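Local structure of ssDNA binding protein (Pyrococcus furiosus, 4PSM) at residues G8-R11 with N17-R20; I64-N69 with I75-D80; F48-E53 with L82-Y87; R21-I26 with V37-E42; Y87-E90 with L95-A98. The protein binds single-stranded DNA and, as a tetramer with a long helix predicted to form a coiled coil, probably entraps it in tunnels between its subunits. All coordinates share one frame; numbering follows the deposited sequence.

In the fold
The five contacts trace how a small body of an antiparallel sheet and two helices is built and joined to a long helix. Contacts 2 and 4, with centres about 11 Å apart, lock the sheet to its helices: Trp-77 NE1 of the hairpin lies 2.7 Å from Ala-39 O, probably hydrogen-bonded to it. Contacts 1 and 4 share helix 15-26, and contacts 3 and 4 share helix 33-53. Phe-9 ties contact 1 to contacts 3 and 5, its CE1 lying 3.8 Å from CE2 of Tyr-87, the residue those two contacts share. Contact 5, about 26 Å from contact 2 between centres, begins the long helix 93-141. The bound sulfate lies at contact 1, on Arg-11.

Contact 1: residues G8-R11 with N17-R20; sequences GFVR and NKVR. With SO4 (sulfate ion), chain E.
The ammonium group of Lys-18 is gripped from two quarters: NZ gives a hydrogen bond to the carbonyl oxygen of Thr-7, and a second one, 2.7 Å long, runs from NZ to a water. That water turns its own proton to the backbone of the strand, where it reaches Phe-9 O at 3.3 Å in a weak bond. No direct hydrogen bond forms, Lys-18 NZ being 4.0 Å from Phe-9 O, and the water does the joining. The lysine gets there by bending at chi2 (62°) and again at chi4, which brings its end toward Thr-7 and the water. Nearer its root, Lys-18 CB touches Val-10 CG2 at 4.0 Å, the two side chains running antiparallel alongside one another. A buried amine is thus satisfied by main-chain oxygen and water, while the aliphatic part packs. On the next residue, Arg-11 stretches out with its chain extended from CG to NE and offers two parallel N-H groups to a sulfate: NH2 meets O3 at 2.9 Å, near the guanidinium plane, and NH1 meets O4 at 3.2 Å, both bonds fairly straight. An alanine in place of Arg-11 is likely to leave the sulfate without this paired grip and Ser-13 OG without its bond from NH1. The sulfate probably came from the crystallisation liquor. Around the contact, Val-10 is paired with Val-62 of strand 61-71, Phe-9 packs on Leu-95 and Met-99 of helix 93-141, and Val-19 leans on Leu-43 of helix 33-53.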
# COMPACT_ATOMS: atom_id res chain seq x y z
N GLY A 8 -29.30 7.47 22.22
CA GLY A 8 -30.42 6.68 21.74
C GLY A 8 -30.47 5.47 22.65
O GLY A 8 -29.80 5.44 23.69
N PHE A 9 -31.26 4.46 22.27
CA PHE A 9 -31.36 3.27 23.11
C PHE A 9 -30.05 2.51 23.15
O PHE A 9 -29.42 2.27 22.12
CB PHE A 9 -32.49 2.35 22.64
CG PHE A 9 -33.85 2.93 22.79
CD1 PHE A 9 -34.45 3.03 24.04
CD2 PHE A 9 -34.55 3.37 21.68
CE1 PHE A 9 -35.72 3.56 24.18
CE2 PHE A 9 -35.83 3.91 21.81
CZ PHE A 9 -36.41 4.01 23.07
N VAL A 10 -29.63 2.12 24.34
CA VAL A 10 -28.44 1.31 24.49
C VAL A 10 -28.52 0.45 25.75
O VAL A 10 -28.92 0.93 26.82
CB VAL A 10 -27.15 2.17 24.52
CG1 VAL A 10 -27.06 2.97 25.83
CG2 VAL A 10 -25.90 1.28 24.33
N ARG A 11 -28.15 -0.81 25.62
CA ARG A 11 -28.03 -1.69 26.76
C ARG A 11 -27.06 -1.05 27.74
O ARG A 11 -26.02 -0.54 27.35
CB ARG A 11 -27.51 -3.05 26.32
CG ARG A 11 -27.70 -4.17 27.33
CD ARG A 11 -27.44 -5.50 26.67
NE ARG A 11 -27.78 -6.63 27.52
CZ ARG A 11 -26.95 -7.18 28.40
NH1 ARG A 11 -25.72 -6.71 28.54
NH2 ARG A 11 -27.35 -8.21 29.12
N ASN A 17 -19.09 2.90 26.21
CA ASN A 17 -18.58 2.89 24.84
C ASN A 17 -19.45 3.73 23.90
O ASN A 17 -18.94 4.42 23.02
CB ASN A 17 -18.45 1.46 24.30
CG ASN A 17 -17.25 0.72 24.86
OD1 ASN A 17 -16.23 1.33 25.19
ND2 ASN A 17 -17.36 -0.60 24.97
N LYS A 18 -20.77 3.66 24.09
CA LYS A 18 -21.67 4.37 23.19
C LYS A 18 -21.52 5.87 23.36
O LYS A 18 -21.54 6.62 22.38
CB LYS A 18 -23.12 3.94 23.42
CG LYS A 18 -24.09 4.56 22.43
CD LYS A 18 -23.77 4.12 21.01
CE LYS A 18 -24.87 4.50 20.03
NZ LYS A 18 -26.18 3.87 20.37
N VAL A 19 -21.39 6.31 24.60
CA VAL A 19 -21.18 7.71 24.89
C VAL A 19 -19.94 8.19 24.13
O VAL A 19 -19.99 9.18 23.40
CB VAL A 19 -21.03 7.96 26.40
CG1 VAL A 19 -20.47 9.34 26.68
CG2 VAL A 19 -22.37 7.78 27.09
N ARG A 20 -18.84 7.47 24.31
CA ARG A 20 -17.58 7.87 23.71
C ARG A 20 -17.67 7.91 22.18
O ARG A 20 -17.16 8.82 21.54
CB ARG A 20 -16.45 6.94 24.14
CG ARG A 20 -15.05 7.53 23.94
CD ARG A 20 -13.96 6.52 24.29
NE ARG A 20 -13.93 5.43 23.31
CZ ARG A 20 -13.08 4.41 23.35
NH1 ARG A 20 -12.18 4.33 24.32
NH2 ARG A 20 -13.12 3.46 22.41
S SO4 E . -24.22 -9.88 30.24
O1 SO4 E . -23.43 -10.75 31.10
O2 SO4 E . -24.11 -10.32 28.85
O3 SO4 E . -25.62 -9.92 30.67
O4 SO4 E . -23.74 -8.51 30.36
O HOH W 1 -28.73 4.12 19.42

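Contact 2: residues I64-N69 with I75-D80; sequences ISVDFN and IVWNLD
Val-76 and Asn-69 exchange a pair of backbone bonds: Val-76 N to Asn-69 O, 2.8 Å, and Asn-69 N to Val-76 O, 3.0 Å. This pair and a third bond, Asn-78 N to Asp-67 O at 3.1 Å, flank the non-hydrogen-bonded pair Phe-68 and Trp-77. These two send their side chains to one face of the sheet. The strand pairing itself sets Phe-68 CB at 3.4 Å from Trp-77 CE3, while the first torsion of Phe-68, which puts CG between the backbone N and the carbonyl carbon (chi1 69°), brings CG to 3.8 Å from Trp-77 CZ3. The ring of Phe-68 meets the six-membered ring of Trp-77 obliquely, with planes at 61°. Ile-75 contributes CG2, which sits over the centre of one face of the indole, 3.9 Å above its plane, and also touches Phe-68 CD1 at 3.6 Å. Val-66 lies perpendicular to the tryptophan and presses CG1 on its CZ3 at 3.6 Å. With an alanine at Val-66, a gap would probably open beside CZ3 and CE3, leaving the indole less firmly seated. Strands 61-71 and 74-87 thus form an antiparallel beta hairpin, whose apolar face is turned toward helices 15-26 and 33-53.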
# COMPACT_ATOMS: atom_id res chain seq x y z
N ILE A 64 -29.26 8.11 27.15
CA ILE A 64 -28.50 9.17 27.80
C ILE A 64 -28.45 10.42 26.93
O ILE A 64 -28.17 10.37 25.73
CB ILE A 64 -27.07 8.71 28.14
CG1 ILE A 64 -27.12 7.57 29.16
CG2 ILE A 64 -26.24 9.89 28.66
CD1 ILE A 64 -25.78 6.99 29.51
N SER A 65 -28.74 11.55 27.56
CA SER A 65 -28.68 12.84 26.90
C SER A 65 -27.90 13.80 27.79
O SER A 65 -27.97 13.73 29.01
CB SER A 65 -30.09 13.39 26.66
OG SER A 65 -30.92 12.41 26.05
N VAL A 66 -27.14 14.68 27.17
CA VAL A 66 -26.40 15.67 27.93
C VAL A 66 -25.89 16.75 27.00
O VAL A 66 -25.32 16.47 25.95
CB VAL A 66 -25.23 15.03 28.71
CG1 VAL A 66 -24.19 14.47 27.75
CG2 VAL A 66 -24.60 16.05 29.65
N ASP A 67 -26.14 17.99 27.39
CA ASP A 67 -25.61 19.13 26.67
C ASP A 67 -24.20 19.40 27.16
O ASP A 67 -23.86 19.10 28.31
CB ASP A 67 -26.49 20.36 26.86
CG ASP A 67 -27.78 20.28 26.07
OD1 ASP A 67 -27.82 20.79 24.93
OD2 ASP A 67 -28.76 19.69 26.59
N PHE A 68 -23.38 19.94 26.27
CA PHE A 68 -22.00 20.26 26.60
C PHE A 68 -21.55 21.38 25.69
O PHE A 68 -22.19 21.68 24.69
CB PHE A 68 -21.11 19.03 26.40
CG PHE A 68 -20.93 18.65 24.96
CD1 PHE A 68 -19.81 19.05 24.25
CD2 PHE A 68 -21.89 17.90 24.30
CE1 PHE A 68 -19.64 18.70 22.92
CE2 PHE A 68 -21.74 17.55 22.97
CZ PHE A 68 -20.61 17.95 22.28
N ASN A 69 -20.45 22.02 26.06
CA ASN A 69 -19.90 23.06 25.22
C ASN A 69 -18.43 22.81 24.97
O ASN A 69 -17.73 22.21 25.79
CB ASN A 69 -20.11 24.43 25.87
CG ASN A 69 -20.94 25.34 25.01
OD1 ASN A 69 -20.43 25.99 24.09
ND2 ASN A 69 -22.24 25.41 25.29
N ILE A 75 -13.95 19.92 26.11
CA ILE A 75 -15.35 19.59 26.31
C ILE A 75 -15.75 19.88 27.76
O ILE A 75 -15.22 19.28 28.70
CB ILE A 75 -15.65 18.11 25.96
CG1 ILE A 75 -15.34 17.85 24.49
CG2 ILE A 75 -17.11 17.77 26.26
CD1 ILE A 75 -15.45 16.39 24.09
N VAL A 76 -16.68 20.82 27.93
CA VAL A 76 -17.19 21.12 29.26
C VAL A 76 -18.63 20.63 29.39
O VAL A 76 -19.55 21.13 28.73
CB VAL A 76 -17.04 22.63 29.63
CG1 VAL A 76 -15.80 23.23 28.97
CG2 VAL A 76 -18.28 23.42 29.28
N TRP A 77 -18.82 19.61 30.21
CA TRP A 77 -20.14 19.05 30.38
C TRP A 77 -21.00 20.01 31.17
O TRP A 77 -20.50 20.77 31.99
CB TRP A 77 -20.07 17.70 31.10
CG TRP A 77 -19.31 16.64 30.35
CD1 TRP A 77 -18.13 16.06 30.72
CD2 TRP A 77 -19.69 16.04 29.11
NE1 TRP A 77 -17.75 15.12 29.78
CE2 TRP A 77 -18.69 15.09 28.78
CE3 TRP A 77 -20.77 16.20 28.23
CZ2 TRP A 77 -18.74 14.32 27.63
CZ3 TRP A 77 -20.82 15.44 27.08
CH2 TRP A 77 -19.81 14.50 26.79
N ASN A 78 -22.30 19.99 30.88
CA ASN A 78 -23.29 20.65 31.72
C ASN A 78 -24.06 19.58 32.47
O ASN A 78 -25.09 19.09 31.99
CB ASN A 78 -24.23 21.50 30.87
CG ASN A 78 -25.31 22.17 31.69
OD1 ASN A 78 -25.23 22.23 32.92
ND2 ASN A 78 -26.34 22.67 31.02
N LEU A 79 -23.54 19.18 33.62
CA LEU A 79 -24.09 18.07 34.38
C LEU A 79 -25.57 18.25 34.71
O LEU A 79 -26.30 17.28 34.92
CB LEU A 79 -23.28 17.87 35.66
CG LEU A 79 -22.03 16.98 35.55
CD1 LEU A 79 -21.71 16.46 34.14
CD2 LEU A 79 -20.80 17.45 36.34
N ASP A 80 -26.01 19.50 34.74
CA ASP A 80 -27.41 19.80 35.01
C ASP A 80 -28.30 19.22 33.92
O ASP A 80 -29.38 18.70 34.20
CB ASP A 80 -27.62 21.32 35.10
CG ASP A 80 -26.69 21.97 36.11
OD1 ASP A 80 -27.10 22.12 37.29
OD2 ASP A 80 -25.56 22.33 35.73

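Contact 3: residues F48-E53 with L82-Y87; sequences FEKLQE and LEIETY
Leu-51 and Ile-84 carry the apolar part of this contact, their side chains meeting at a slant. The touching branches are CD2 of Leu-51 and CG2 of Ile-84, 3.7 Å apart. The other branch of the isoleucine, running out along CG1, ends with CD1 at 3.9 Å from CB of Lys-50, the residue before Leu-51 on the helix. Ile-84 thereby straddles two successive helical residues. Its first torsion (chi1 -54°) decides which branch faces which, CG2 toward Leu-51 and the CG1-CD1 arm toward Lys-50. Further along, Lys-50 CD comes within 4.4 Å of Leu-82 CD2, so the lysine lends its aliphatic portion to the packing. No polar bond joins the two segments. Within 82-87, Tyr-87 OH donates to Glu-85 OE1 at 2.8 Å, meeting the carboxylate from above its plane, and backbone bonds tie Glu-83 and Glu-85 to Ser-65 and Arg-63 of strand 61-71. Leu-82 also rests on Ile-64 and Val-66 of that strand, and Leu-51 packs on Tyr-15 of helix 15-26. With leucine and isoleucine branches and the aliphatic part of a lysine meeting here, the attachment of helix 33-53 to strand 74-87 relies on partly buried apolar packing and imposes little directional restraint.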
# COMPACT_ATOMS: atom_id res chain seq x y z
N PHE A 48 -22.14 6.17 35.62
CA PHE A 48 -22.09 4.87 36.27
C PHE A 48 -22.47 4.94 37.73
O PHE A 48 -23.04 3.99 38.27
CB PHE A 48 -20.70 4.25 36.13
CG PHE A 48 -20.59 2.90 36.76
CD1 PHE A 48 -20.89 1.76 36.03
CD2 PHE A 48 -20.19 2.75 38.08
CE1 PHE A 48 -20.78 0.51 36.60
CE2 PHE A 48 -20.09 1.50 38.66
CZ PHE A 48 -20.38 0.37 37.91
N GLU A 49 -22.12 6.04 38.38
CA GLU A 49 -22.52 6.25 39.77
C GLU A 49 -24.04 6.33 39.85
O GLU A 49 -24.65 5.67 40.67
CB GLU A 49 -21.88 7.52 40.33
CG GLU A 49 -20.36 7.45 40.46
CD GLU A 49 -19.74 8.77 40.87
OE1 GLU A 49 -20.36 9.83 40.60
OE2 GLU A 49 -18.64 8.76 41.46
N LYS A 50 -24.64 7.13 38.97
CA LYS A 50 -26.08 7.28 38.91
C LYS A 50 -26.79 5.98 38.55
O LYS A 50 -27.80 5.65 39.15
CB LYS A 50 -26.46 8.40 37.94
CG LYS A 50 -25.77 9.72 38.26
CD LYS A 50 -26.61 10.92 37.85
CE LYS A 50 -26.17 12.16 38.61
NZ LYS A 50 -27.10 13.31 38.42
N LEU A 51 -26.25 5.24 37.59
CA LEU A 51 -26.83 3.94 37.25
C LEU A 51 -26.82 3.00 38.45
O LEU A 51 -27.74 2.21 38.63
CB LEU A 51 -26.10 3.27 36.07
CG LEU A 51 -26.10 4.03 34.75
CD1 LEU A 51 -25.36 3.29 33.62
CD2 LEU A 51 -27.49 4.49 34.33
N GLN A 52 -25.76 3.08 39.26
CA GLN A 52 -25.68 2.30 40.49
C GLN A 52 -26.79 2.71 41.45
O GLN A 52 -27.51 1.88 41.98
CB GLN A 52 -24.32 2.50 41.16
CG GLN A 52 -23.26 1.47 40.80
CD GLN A 52 -22.05 1.54 41.72
OE1 GLN A 52 -21.93 2.45 42.54
NE2 GLN A 52 -21.16 0.57 41.59
N GLU A 53 -26.91 4.01 41.67
CA GLU A 53 -27.89 4.56 42.58
C GLU A 53 -29.30 4.22 42.12
O GLU A 53 -30.20 4.03 42.93
CB GLU A 53 -27.71 6.08 42.68
CG GLU A 53 -28.28 6.70 43.95
CD GLU A 53 -27.43 6.40 45.18
OE1 GLU A 53 -26.34 6.98 45.29
OE2 GLU A 53 -27.87 5.59 46.02
N LEU A 82 -27.93 16.60 32.14
CA LEU A 82 -27.85 15.15 31.99
C LEU A 82 -29.16 14.45 32.31
O LEU A 82 -29.71 14.60 33.40
CB LEU A 82 -26.75 14.55 32.86
CG LEU A 82 -26.69 13.03 32.77
CD1 LEU A 82 -26.24 12.60 31.38
CD2 LEU A 82 -25.79 12.45 33.85
N GLU A 83 -29.64 13.68 31.35
CA GLU A 83 -30.84 12.88 31.53
C GLU A 83 -30.53 11.41 31.28
O GLU A 83 -29.89 11.06 30.29
CB GLU A 83 -31.96 13.35 30.60
CG GLU A 83 -31.70 14.71 29.96
CD GLU A 83 -32.95 15.35 29.40
OE1 GLU A 83 -33.05 15.48 28.16
OE2 GLU A 83 -33.83 15.72 30.20
N ILE A 84 -30.95 10.56 32.20
CA ILE A 84 -30.80 9.13 32.04
C ILE A 84 -32.17 8.45 32.09
O ILE A 84 -32.70 8.20 33.17
CB ILE A 84 -29.90 8.52 33.13
CG1 ILE A 84 -28.56 9.24 33.20
CG2 ILE A 84 -29.70 7.03 32.89
CD1 ILE A 84 -27.64 8.71 34.27
N GLU A 85 -32.74 8.20 30.92
CA GLU A 85 -33.96 7.40 30.82
C GLU A 85 -33.60 5.93 30.96
O GLU A 85 -32.65 5.46 30.35
CB GLU A 85 -34.65 7.65 29.49
CG GLU A 85 -35.06 9.10 29.28
CD GLU A 85 -35.60 9.35 27.88
OE1 GLU A 85 -35.61 8.40 27.07
OE2 GLU A 85 -36.02 10.49 27.60
N THR A 86 -34.36 5.22 31.78
CA THR A 86 -34.08 3.81 32.03
C THR A 86 -35.24 2.93 31.59
O THR A 86 -36.39 3.35 31.62
CB THR A 86 -33.75 3.56 33.51
OG1 THR A 86 -33.85 2.15 33.79
CG2 THR A 86 -34.72 4.31 34.41
N TYR A 87 -34.94 1.71 31.18
CA TYR A 87 -35.96 0.78 30.73
C TYR A 87 -35.64 -0.61 31.22
O TYR A 87 -34.74 -1.26 30.71
CB TYR A 87 -36.06 0.80 29.21
CG TYR A 87 -36.32 2.18 28.66
CD1 TYR A 87 -37.62 2.63 28.45
CD2 TYR A 87 -35.27 3.05 28.38
CE1 TYR A 87 -37.86 3.90 27.96
CE2 TYR A 87 -35.51 4.32 27.89
CZ TYR A 87 -36.81 4.74 27.69
OH TYR A 87 -37.06 6.00 27.20

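Contact 4: residues R21-I26 with V37-E42; sequences RVLFAI and VKAAGE
The phenyl ring of Phe-24 meets Val-37 at its edge: CZ, the far corner of the ring, lies 3.9 Å from CG2 of the valine, which sits near the ring plane. The two side chains run alongside in the same direction. Val-37 CG2 is the branch beside the backbone N, CG1 being anti to that N (chi1 163°), and this choice sets CG2 against the ring although the bond from CA to CB leads away from segment 21-26. The second meeting point is Leu-23, whose side chain heads for the other helix and ends between two alanines. Its CD2 is 3.8 Å from Ala-40 CB and 4.2 Å from Ala-39 CB. Because both alanines are short, the leucine tip can come right up to the helix surface, where CD2 lies 3.9 Å from Ala-40 N. The short helical segments run roughly antiparallel, at 142° between their directions, with axes 9.9 Å apart at closest. The joint is thus a leucine laid on an alanine pair, with an aromatic edge beside it, and it is apolar throughout. Leu-23 also packs on Ile-75 and Trp-77, which places helix 15-26 against strand 74-87. Helix 15-26 meets helix 93-141 as well, through a salt bridge from Arg-21 to Glu-106, while Leu-146 in the C-terminal tail of the second subunit touches Phe-24.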
# COMPACT_ATOMS: atom_id res chain seq x y z
N ARG A 21 -18.36 6.92 21.61
CA ARG A 21 -18.53 6.86 20.17
C ARG A 21 -19.27 8.06 19.63
O ARG A 21 -18.84 8.68 18.65
CB ARG A 21 -19.20 5.56 19.76
CG ARG A 21 -18.30 4.36 19.95
CD ARG A 21 -19.07 3.06 19.88
NE ARG A 21 -19.96 3.02 18.73
CZ ARG A 21 -20.82 2.03 18.52
NH1 ARG A 21 -20.89 1.04 19.39
NH2 ARG A 21 -21.61 2.04 17.45
N VAL A 22 -20.38 8.41 20.28
CA VAL A 22 -21.19 9.54 19.86
C VAL A 22 -20.40 10.83 20.01
O VAL A 22 -20.41 11.69 19.13
CB VAL A 22 -22.48 9.63 20.69
CG1 VAL A 22 -23.34 10.81 20.23
CG2 VAL A 22 -23.25 8.33 20.56
N LEU A 23 -19.70 10.95 21.14
CA LEU A 23 -18.86 12.10 21.39
C LEU A 23 -17.78 12.29 20.30
O LEU A 23 -17.59 13.40 19.79
CB LEU A 23 -18.23 11.98 22.78
CG LEU A 23 -17.57 13.23 23.34
CD1 LEU A 23 -18.50 14.43 23.20
CD2 LEU A 23 -17.18 13.02 24.79
N PHE A 24 -17.10 11.22 19.92
CA PHE A 24 -16.11 11.30 18.84
C PHE A 24 -16.74 11.82 17.55
O PHE A 24 -16.14 12.62 16.84
CB PHE A 24 -15.47 9.94 18.55
CG PHE A 24 -14.23 9.69 19.34
CD1 PHE A 24 -13.08 10.42 19.09
CD2 PHE A 24 -14.21 8.72 20.32
CE1 PHE A 24 -11.93 10.19 19.83
CE2 PHE A 24 -13.05 8.48 21.06
CZ PHE A 24 -11.91 9.22 20.81
N ALA A 25 -17.94 11.34 17.25
CA ALA A 25 -18.60 11.68 15.99
C ALA A 25 -19.02 13.14 15.92
O ALA A 25 -18.88 13.79 14.88
CB ALA A 25 -19.78 10.75 15.75
N ILE A 26 -19.53 13.68 17.03
CA ILE A 26 -20.07 15.03 17.02
C ILE A 26 -19.04 16.13 17.30
O ILE A 26 -19.27 17.30 16.99
CB ILE A 26 -21.28 15.17 17.99
CG1 ILE A 26 -20.83 15.04 19.45
CG2 ILE A 26 -22.36 14.14 17.65
CD1 ILE A 26 -21.99 14.94 20.43
N VAL A 37 -11.57 11.33 24.78
CA VAL A 37 -11.39 10.20 25.69
C VAL A 37 -11.49 10.67 27.13
O VAL A 37 -12.10 10.02 27.97
CB VAL A 37 -10.04 9.51 25.46
CG1 VAL A 37 -9.66 8.63 26.65
CG2 VAL A 37 -10.08 8.69 24.18
N LYS A 38 -10.89 11.82 27.40
CA LYS A 38 -10.84 12.37 28.74
C LYS A 38 -12.23 12.84 29.18
O LYS A 38 -12.68 12.54 30.28
CB LYS A 38 -9.82 13.51 28.78
CG LYS A 38 -9.49 14.04 30.17
CD LYS A 38 -10.48 15.09 30.63
CE LYS A 38 -9.77 16.18 31.42
NZ LYS A 38 -8.88 15.62 32.47
N ALA A 39 -12.93 13.56 28.31
CA ALA A 39 -14.25 14.07 28.62
C ALA A 39 -15.26 12.94 28.82
O ALA A 39 -16.06 12.96 29.75
CB ALA A 39 -14.74 15.02 27.52
N ALA A 40 -15.21 11.95 27.95
CA ALA A 40 -16.14 10.83 28.02
C ALA A 40 -15.89 10.02 29.28
O ALA A 40 -16.82 9.59 29.95
CB ALA A 40 -16.00 9.94 26.77
N GLY A 41 -14.62 9.82 29.60
CA GLY A 41 -14.25 9.07 30.79
C GLY A 41 -14.88 9.69 32.02
O GLY A 41 -15.40 9.00 32.89
N GLU A 42 -14.85 11.02 32.08
CA GLU A 42 -15.42 11.75 33.21
C GLU A 42 -16.94 11.54 33.29
O GLU A 42 -17.46 11.13 34.32
CB GLU A 42 -15.10 13.23 33.11
CG GLU A 42 -13.61 13.56 33.12
CD GLU A 42 -13.35 15.05 33.06
OE1 GLU A 42 -12.17 15.45 33.13
OE2 GLU A 42 -14.32 15.83 32.93

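Contact 5: residues Y87-E90 with L95-A98; sequences YKKE and LALA
Tyr-87 and Lys-89 meet Leu-95 and Ala-96 where strand 74-87 gives way, through a short turn, to the long helix 93-141, a strand-loop-helix connection at the start of the predicted coiled coil. What joins the two segments is apolar packing, at two points. The first involves the root of the tyrosine: Leu-95 CD2 lies 4.1 Å from Tyr-87 CB and 4.2 Å from Tyr-87 CG, meeting the ring obliquely. Leu-95 directs its side chain at the turn, with CG anti to the backbone N (chi1 -178°), and this carries CD2 across to the tyrosine. The leucine is buried, with Val-61 of strand 61-71 on another side and Ala-98 of the third subunit packing on it as well. At the second point Ala-96 CB lies 4.0 Å from Lys-89 CB and, nearer still, 3.8 Å from Lys-89 CG. The lysine needs only the start of its chain for this; beyond CG it is fully extended, and the amino end turns from residues 95-98. The polar bonds of the turn go instead to Asp-60, outside both segments, and probably fix the course of the chain before the helix begins, helping to place Lys-89 beside Ala-96, with CA atoms 5.3 Å apart. Both carboxylate oxygens of Asp-60 are used: its OD1 accepts a hydrogen bond from the backbone N of Lys-89, and its OD2 forms a salt bridge with Lys-88 NZ.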
# COMPACT_ATOMS: atom_id res chain seq x y z
N TYR A 87 -34.94 1.71 31.18
CA TYR A 87 -35.96 0.78 30.73
C TYR A 87 -35.64 -0.61 31.22
O TYR A 87 -34.74 -1.26 30.71
CB TYR A 87 -36.06 0.80 29.21
CG TYR A 87 -36.32 2.18 28.66
CD1 TYR A 87 -37.62 2.63 28.45
CD2 TYR A 87 -35.27 3.05 28.38
CE1 TYR A 87 -37.86 3.90 27.96
CE2 TYR A 87 -35.51 4.32 27.89
CZ TYR A 87 -36.81 4.74 27.69
OH TYR A 87 -37.06 6.00 27.20
N LYS A 88 -36.38 -1.06 32.24
CA LYS A 88 -36.11 -2.35 32.87
C LYS A 88 -36.40 -3.49 31.91
O LYS A 88 -37.42 -3.50 31.23
CB LYS A 88 -36.94 -2.50 34.13
CG LYS A 88 -36.84 -1.31 35.07
CD LYS A 88 -35.43 -1.14 35.61
CE LYS A 88 -34.98 -2.37 36.38
NZ LYS A 88 -33.71 -2.15 37.14
N LYS A 89 -35.48 -4.45 31.85
CA LYS A 89 -35.62 -5.61 30.98
C LYS A 89 -37.00 -6.26 31.13
O LYS A 89 -37.66 -6.57 30.15
CB LYS A 89 -34.52 -6.63 31.28
CG LYS A 89 -34.65 -7.92 30.47
CD LYS A 89 -33.74 -9.00 31.01
CE LYS A 89 -33.90 -10.29 30.22
NZ LYS A 89 -32.99 -11.37 30.71
N GLU A 90 -37.42 -6.45 32.38
CA GLU A 90 -38.68 -7.15 32.67
C GLU A 90 -39.91 -6.39 32.18
O GLU A 90 -40.96 -6.98 31.94
CB GLU A 90 -38.79 -7.44 34.17
CG GLU A 90 -39.04 -8.90 34.50
CD GLU A 90 -38.13 -9.41 35.60
OE1 GLU A 90 -36.99 -8.91 35.71
OE2 GLU A 90 -38.55 -10.31 36.36
N LEU A 95 -37.33 -4.77 23.69
CA LEU A 95 -36.32 -3.72 23.56
C LEU A 95 -34.99 -4.22 24.12
O LEU A 95 -33.93 -4.05 23.51
CB LEU A 95 -36.75 -2.47 24.32
CG LEU A 95 -35.80 -1.29 24.23
CD1 LEU A 95 -35.85 -0.66 22.84
CD2 LEU A 95 -36.11 -0.26 25.30
N ALA A 96 -35.06 -4.85 25.29
CA ALA A 96 -33.86 -5.37 25.94
C ALA A 96 -33.21 -6.42 25.06
O ALA A 96 -31.99 -6.47 24.94
CB ALA A 96 -34.21 -5.96 27.30
N LEU A 97 -34.04 -7.28 24.47
CA LEU A 97 -33.53 -8.33 23.60
C LEU A 97 -32.83 -7.73 22.40
O LEU A 97 -31.75 -8.16 22.04
CB LEU A 97 -34.66 -9.27 23.16
CG LEU A 97 -34.28 -10.27 22.05
CD1 LEU A 97 -33.02 -11.05 22.41
CD2 LEU A 97 -35.43 -11.22 21.70
N ALA A 98 -33.46 -6.72 21.81
CA ALA A 98 -32.93 -6.06 20.62
C ALA A 98 -31.58 -5.39 20.90
O ALA A 98 -30.67 -5.46 20.08
CB ALA A 98 -33.93 -5.04 20.09